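Local structure of peptidoglycan N-acetylglucosamine deacetylase (4L1G) at residues A122-P136 with Q149-Y163. The protein removes the N-acetyl group from N-acetylglucosamine residues of peptidoglycan, releasing acetate, with zinc as its cofactor. Sequence-based numbering, arbitrary orientation.
Sequences ANEGHVIGNHTYSHP and QIIKTEEILNRLAGY
The carboxamide of Q149 hydrogen-bonds Y133 and S134, which lie between the zinc ligands H131 and H135 in the TIM-barrel-like NodB fold of the polysaccharide deacetylases. Strand 127-130 leads into this loop, and segment 149-161 of helix 143-161 packs against the strand, nearly antiparallel to it at 156°. Q149 OE1 accepts two backbone N-H groups. S134 N lies 3.0 Å from Q149 OE1, in the carbonyl plane and on a lone pair. Y133 N comes to the same oxygen less straight, tilted from that plane. Q149 NE2 donates to S134 OG at 3.1 Å and also hydrogen-bonds E145 OE1. The flat amide is thus held at both ends, with P136 CG and CD packed against its carbon. A bend at chi2 (-81°) turns the amide toward the loop.

N130 points toward the helix from the end of the strand. Its ND2 donates to the helix carbonyl I150 O at 2.9 Å, and this acceptor lies near the amide plane. N130 OD1 accepts T132 N, forming an Asx turn that spans H131. T153 CG2 lies 3.2 Å from N130 OD1.

K152 lies over one face of the Y133 ring, with CE against the face and NZ in a cation-pi contact 4.3 Å from the ring centroid. I156 CD1 meets the ring edge, and the Y133 hydroxyl hydrogen-bonds E112.

Farther along the strand, I128 packs on L157 and A161. Its CD1 is 3.7 Å from A161 CB. Beyond the helix end, Y163 OH accepts I128 N at 3.0 Å, in a nearly straight bond with an N-H...O angle of 163°.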
loop_
_atom_site.group_PDB
_atom_site.type_symbol
_atom_site.label_atom_id
_atom_site.label_comp_id
_atom_site.label_asym_id
_atom_site.label_seq_id
_atom_site.Cartn_x
_atom_site.Cartn_y
_atom_site.Cartn_z
ATOM N N ALA A 122 -7.851 10.473 2.588
ATOM C CA ALA A 122 -7.124 11.259 3.575
ATOM C C ALA A 122 -8.041 11.752 4.688
ATOM O O ALA A 122 -7.643 11.802 5.851
ATOM C CB ALA A 122 -6.428 12.433 2.907
ATOM N N ASN A 123 -9.269 12.116 4.329
ATOM C CA ASN A 123 -10.225 12.636 5.302
ATOM C C ASN A 123 -10.737 11.572 6.265
ATOM O O ASN A 123 -11.282 11.891 7.321
ATOM C CB ASN A 123 -11.402 13.318 4.602
ATOM C CG ASN A 123 -11.013 14.633 3.954
ATOM O OD1 ASN A 123 -10.089 15.310 4.405
ATOM N ND2 ASN A 123 -11.719 15.002 2.889
ATOM N N GLU A 124 -10.563 10.307 5.902
ATOM C CA GLU A 124 -11.055 9.220 6.739
ATOM C C GLU A 124 -9.947 8.523 7.530
ATOM O O GLU A 124 -10.105 7.385 7.969
ATOM C CB GLU A 124 -11.870 8.223 5.912
ATOM C CG GLU A 124 -13.184 8.808 5.409
ATOM C CD GLU A 124 -14.048 7.792 4.693
ATOM O OE1 GLU A 124 -13.699 6.594 4.711
ATOM O OE2 GLU A 124 -15.077 8.195 4.111
ATOM N N GLY A 125 -8.832 9.223 7.711
ATOM C CA GLY A 125 -7.779 8.775 8.606
ATOM C C GLY A 125 -6.823 7.741 8.046
ATOM O O GLY A 125 -5.997 7.194 8.777
ATOM N N HIS A 126 -6.927 7.463 6.753
ATOM C CA HIS A 126 -6.029 6.506 6.124
ATOM C C HIS A 126 -4.763 7.209 5.656
ATOM O O HIS A 126 -4.732 8.433 5.529
ATOM C CB HIS A 126 -6.716 5.811 4.950
ATOM C CG HIS A 126 -7.996 5.129 5.319
ATOM N ND1 HIS A 126 -8.035 3.974 6.070
ATOM C CD2 HIS A 126 -9.283 5.441 5.041
ATOM C CE1 HIS A 126 -9.293 3.602 6.237
ATOM N NE2 HIS A 126 -10.069 4.476 5.622
ATOM N N VAL A 127 -3.718 6.430 5.404
ATOM C CA VAL A 127 -2.455 6.984 4.941
ATOM C C VAL A 127 -2.285 6.731 3.445
ATOM O O VAL A 127 -2.612 5.652 2.947
ATOM C CB VAL A 127 -1.267 6.399 5.733
ATOM C CG1 VAL A 127 0.062 6.867 5.154
ATOM C CG2 VAL A 127 -1.376 6.787 7.202
ATOM N N ILE A 128 -1.789 7.740 2.735
ATOM C CA ILE A 128 -1.578 7.650 1.296
ATOM C C ILE A 128 -0.104 7.430 0.966
ATOM O O ILE A 128 0.774 8.073 1.540
ATOM C CB ILE A 128 -2.097 8.918 0.584
ATOM C CG1 ILE A 128 -3.617 9.014 0.730
ATOM C CG2 ILE A 128 -1.699 8.921 -0.886
ATOM C CD1 ILE A 128 -4.207 10.279 0.171
ATOM N N GLY A 129 0.164 6.504 0.051
ATOM C CA GLY A 129 1.519 6.253 -0.402
ATOM C C GLY A 129 1.683 6.531 -1.885
ATOM O O GLY A 129 0.701 6.624 -2.621
ATOM N N ASN A 130 2.933 6.653 -2.320
ATOM C CA ASN A 130 3.260 6.935 -3.714
ATOM C C ASN A 130 3.489 5.641 -4.497
ATOM O O ASN A 130 4.394 4.876 -4.184
ATOM C CB ASN A 130 4.507 7.829 -3.768
ATOM C CG ASN A 130 4.803 8.363 -5.162
ATOM O OD1 ASN A 130 4.569 7.697 -6.169
ATOM N ND2 ASN A 130 5.338 9.578 -5.220
ATOM N N HIS A 131 2.680 5.408 -5.527
ATOM C CA HIS A 131 2.780 4.178 -6.313
ATOM C C HIS A 131 3.239 4.436 -7.753
ATOM O O HIS A 131 2.943 3.647 -8.653
ATOM C CB HIS A 131 1.433 3.451 -6.315
ATOM C CG HIS A 131 1.532 1.987 -6.613
ATOM N ND1 HIS A 131 2.453 1.162 -6.002
ATOM C CD2 HIS A 131 0.816 1.196 -7.448
ATOM C CE1 HIS A 131 2.305 -0.071 -6.452
ATOM N NE2 HIS A 131 1.320 -0.078 -7.331
ATOM N N THR A 132 3.985 5.525 -7.942
ATOM C CA THR A 132 4.366 6.062 -9.260
ATOM C C THR A 132 3.175 6.631 -10.026
ATOM O O THR A 132 2.029 6.525 -9.589
ATOM C CB THR A 132 5.119 5.058 -10.181
ATOM O OG1 THR A 132 4.181 4.168 -10.801
ATOM C CG2 THR A 132 6.174 4.270 -9.411
ATOM N N TYR A 133 3.464 7.233 -11.176
ATOM C CA TYR A 133 2.447 7.915 -11.963
ATOM C C TYR A 133 1.667 6.981 -12.882
ATOM O O TYR A 133 0.440 6.948 -12.835
ATOM C CB TYR A 133 3.070 9.053 -12.778
ATOM C CG TYR A 133 2.063 9.824 -13.596
ATOM C CD1 TYR A 133 1.250 10.783 -13.007
ATOM C CD2 TYR A 133 1.921 9.592 -14.961
ATOM C CE1 TYR A 133 0.322 11.491 -13.752
ATOM C CE2 TYR A 133 0.997 10.296 -15.714
ATOM C CZ TYR A 133 0.201 11.241 -15.102
ATOM O OH TYR A 133 -0.721 11.944 -15.843
ATOM N N SER A 134 2.373 6.228 -13.718
ATOM C CA SER A 134 1.706 5.396 -14.718
ATOM C C SER A 134 2.041 3.911 -14.601
ATOM O O SER A 134 1.916 3.164 -15.574
ATOM C CB SER A 134 2.014 5.901 -16.132
ATOM O OG SER A 134 3.409 5.926 -16.370
ATOM N N HIS A 135 2.469 3.494 -13.413
ATOM C CA HIS A 135 2.715 2.083 -13.120
ATOM C C HIS A 135 3.690 1.387 -14.082
ATOM O O HIS A 135 3.372 0.324 -14.617
ATOM C CB HIS A 135 1.378 1.328 -13.110
ATOM C CG HIS A 135 1.391 0.071 -12.299
ATOM N ND1 HIS A 135 1.678 -1.163 -12.843
ATOM C CD2 HIS A 135 1.130 -0.148 -10.989
ATOM C CE1 HIS A 135 1.605 -2.086 -11.900
ATOM N NE2 HIS A 135 1.274 -1.496 -10.766
ATOM N N PRO A 136 4.880 1.972 -14.311
ATOM C CA PRO A 136 5.802 1.242 -15.182
ATOM C C PRO A 136 6.673 0.286 -14.378
ATOM O O PRO A 136 6.756 0.412 -13.155
ATOM C CB PRO A 136 6.669 2.357 -15.756
ATOM C CG PRO A 136 6.760 3.338 -14.636
ATOM C CD PRO A 136 5.432 3.280 -13.912
ATOM N N GLN A 149 8.638 9.867 -12.324
ATOM C CA GLN A 149 7.456 9.111 -11.911
ATOM C C GLN A 149 7.095 9.400 -10.458
ATOM O O GLN A 149 5.932 9.640 -10.130
ATOM C CB GLN A 149 7.685 7.606 -12.093
ATOM C CG GLN A 149 7.665 7.127 -13.539
ATOM C CD GLN A 149 6.260 6.925 -14.077
ATOM O OE1 GLN A 149 5.320 6.684 -13.320
ATOM N NE2 GLN A 149 6.112 7.022 -15.393
ATOM N N ILE A 150 8.103 9.380 -9.593
ATOM C CA ILE A 150 7.899 9.615 -8.170
ATOM C C ILE A 150 7.507 11.060 -7.877
ATOM O O ILE A 150 6.512 11.311 -7.198
ATOM C CB ILE A 150 9.160 9.264 -7.359
ATOM C CG1 ILE A 150 9.520 7.789 -7.552
ATOM C CG2 ILE A 150 8.951 9.573 -5.887
ATOM C CD1 ILE A 150 8.413 6.836 -7.151
ATOM N N ILE A 151 8.288 12.003 -8.394
ATOM C CA ILE A 151 8.095 13.420 -8.090
ATOM C C ILE A 151 6.766 13.969 -8.615
ATOM O O ILE A 151 6.058 14.682 -7.903
ATOM C CB ILE A 151 9.275 14.274 -8.610
ATOM C CG1 ILE A 151 10.560 13.919 -7.853
ATOM C CG2 ILE A 151 8.976 15.759 -8.466
ATOM C CD1 ILE A 151 11.797 14.617 -8.389
ATOM N N LYS A 152 6.429 13.629 -9.856
ATOM C CA LYS A 152 5.155 14.034 -10.436
ATOM C C LYS A 152 3.980 13.517 -9.606
ATOM O O LYS A 152 3.003 14.229 -9.388
ATOM C CB LYS A 152 5.045 13.546 -11.883
ATOM C CG LYS A 152 3.718 13.870 -12.548
ATOM C CD LYS A 152 3.845 13.914 -14.066
ATOM C CE LYS A 152 4.290 12.583 -14.638
ATOM N NZ LYS A 152 4.370 12.653 -16.127
ATOM N N THR A 153 4.091 12.279 -9.133
ATOM C CA THR A 153 3.055 11.682 -8.301
ATOM C C THR A 153 3.005 12.362 -6.939
ATOM O O THR A 153 1.928 12.598 -6.390
ATOM C CB THR A 153 3.294 10.173 -8.115
ATOM O OG1 THR A 153 3.387 9.546 -9.397
ATOM C CG2 THR A 153 2.157 9.535 -7.321
ATOM N N GLU A 154 4.178 12.685 -6.404
ATOM C CA GLU A 154 4.272 13.346 -5.110
ATOM C C GLU A 154 3.571 14.704 -5.136
ATOM O O GLU A 154 2.843 15.052 -4.204
ATOM C CB GLU A 154 5.738 13.511 -4.708
ATOM C CG GLU A 154 5.958 13.888 -3.251
ATOM C CD GLU A 154 6.016 12.683 -2.325
ATOM O OE1 GLU A 154 6.597 12.817 -1.230
ATOM O OE2 GLU A 154 5.485 11.609 -2.684
ATOM N N GLU A 155 3.791 15.462 -6.209
ATOM C CA GLU A 155 3.176 16.777 -6.367
ATOM C C GLU A 155 1.659 16.679 -6.424
ATOM O O GLU A 155 0.952 17.464 -5.793
ATOM C CB GLU A 155 3.689 17.467 -7.632
ATOM C CG GLU A 155 5.139 17.911 -7.564
ATOM C CD GLU A 155 5.653 18.436 -8.893
ATOM O OE1 GLU A 155 4.918 18.336 -9.901
ATOM O OE2 GLU A 155 6.794 18.947 -8.930
ATOM N N ILE A 156 1.166 15.714 -7.190
ATOM C CA ILE A 156 -0.268 15.493 -7.328
ATOM C C ILE A 156 -0.907 15.144 -5.986
ATOM O O ILE A 156 -1.921 15.726 -5.600
ATOM C CB ILE A 156 -0.558 14.373 -8.348
ATOM C CG1 ILE A 156 -0.172 14.830 -9.760
ATOM C CG2 ILE A 156 -2.025 13.964 -8.298
ATOM C CD1 ILE A 156 -0.222 13.732 -10.800
ATOM N N LEU A 157 -0.297 14.201 -5.275
ATOM C CA LEU A 157 -0.829 13.738 -3.998
ATOM C C LEU A 157 -0.704 14.796 -2.906
ATOM O O LEU A 157 -1.575 14.910 -2.045
ATOM C CB LEU A 157 -0.145 12.437 -3.569
ATOM C CG LEU A 157 -0.376 11.253 -4.509
ATOM C CD1 LEU A 157 0.367 10.018 -4.026
ATOM C CD2 LEU A 157 -1.864 10.971 -4.656
ATOM N N ASN A 158 0.378 15.567 -2.942
ATOM C CA ASN A 158 0.567 16.657 -1.992
ATOM C C ASN A 158 -0.547 17.688 -2.109
ATOM O O ASN A 158 -1.071 18.174 -1.106
ATOM C CB ASN A 158 1.925 17.329 -2.201
ATOM C CG ASN A 158 2.173 18.460 -1.225
ATOM O OD1 ASN A 158 1.909 18.334 -0.030
ATOM N ND2 ASN A 158 2.670 19.583 -1.732
ATOM N N ARG A 159 -0.910 18.007 -3.345
ATOM C CA ARG A 159 -1.940 19.000 -3.613
ATOM C C ARG A 159 -3.319 18.520 -3.159
ATOM O O ARG A 159 -4.128 19.304 -2.664
ATOM C CB ARG A 159 -1.956 19.348 -5.104
ATOM C CG ARG A 159 -2.944 20.436 -5.489
ATOM C CD ARG A 159 -2.782 20.834 -6.948
ATOM N NE ARG A 159 -2.805 19.672 -7.834
ATOM C CZ ARG A 159 -3.915 19.124 -8.319
ATOM N NH1 ARG A 159 -5.100 19.633 -8.003
ATOM N NH2 ARG A 159 -3.841 18.067 -9.117
ATOM N N LEU A 160 -3.576 17.226 -3.319
ATOM C CA LEU A 160 -4.880 16.660 -2.992
ATOM C C LEU A 160 -5.003 16.253 -1.526
ATOM O O LEU A 160 -6.045 16.458 -0.906
ATOM C CB LEU A 160 -5.181 15.459 -3.892
ATOM C CG LEU A 160 -5.315 15.754 -5.385
ATOM C CD1 LEU A 160 -5.524 14.471 -6.174
ATOM C CD2 LEU A 160 -6.455 16.729 -5.628
ATOM N N ALA A 161 -3.939 15.677 -0.973
ATOM C CA ALA A 161 -3.986 15.131 0.383
ATOM C C ALA A 161 -3.526 16.120 1.447
ATOM O O ALA A 161 -3.905 16.006 2.610
ATOM C CB ALA A 161 -3.174 13.844 0.470
ATOM N N GLY A 162 -2.702 17.084 1.051
ATOM C CA GLY A 162 -2.227 18.094 1.979
ATOM C C GLY A 162 -0.867 17.781 2.572
ATOM O O GLY A 162 -0.397 18.483 3.467
ATOM N N TYR A 163 -0.236 16.720 2.078
ATOM C CA TYR A 163 1.118 16.376 2.492
ATOM C C TYR A 163 1.814 15.540 1.424
ATOM O O TYR A 163 1.160 14.881 0.619
ATOM C CB TYR A 163 1.110 15.628 3.832
ATOM C CG TYR A 163 0.444 14.269 3.792
ATOM C CD1 TYR A 163 -0.931 14.142 3.947
ATOM C CD2 TYR A 163 1.191 13.111 3.607
ATOM C CE1 TYR A 163 -1.545 12.901 3.914
ATOM C CE2 TYR A 163 0.586 11.862 3.573
ATOM C CZ TYR A 163 -0.783 11.764 3.728
ATOM O OH TYR A 163 -1.390 10.526 3.696
HETATM O O HOH W 1 -3.738 10.576 4.477
HETATM O O HOH W 2 1.448 13.489 -17.468
#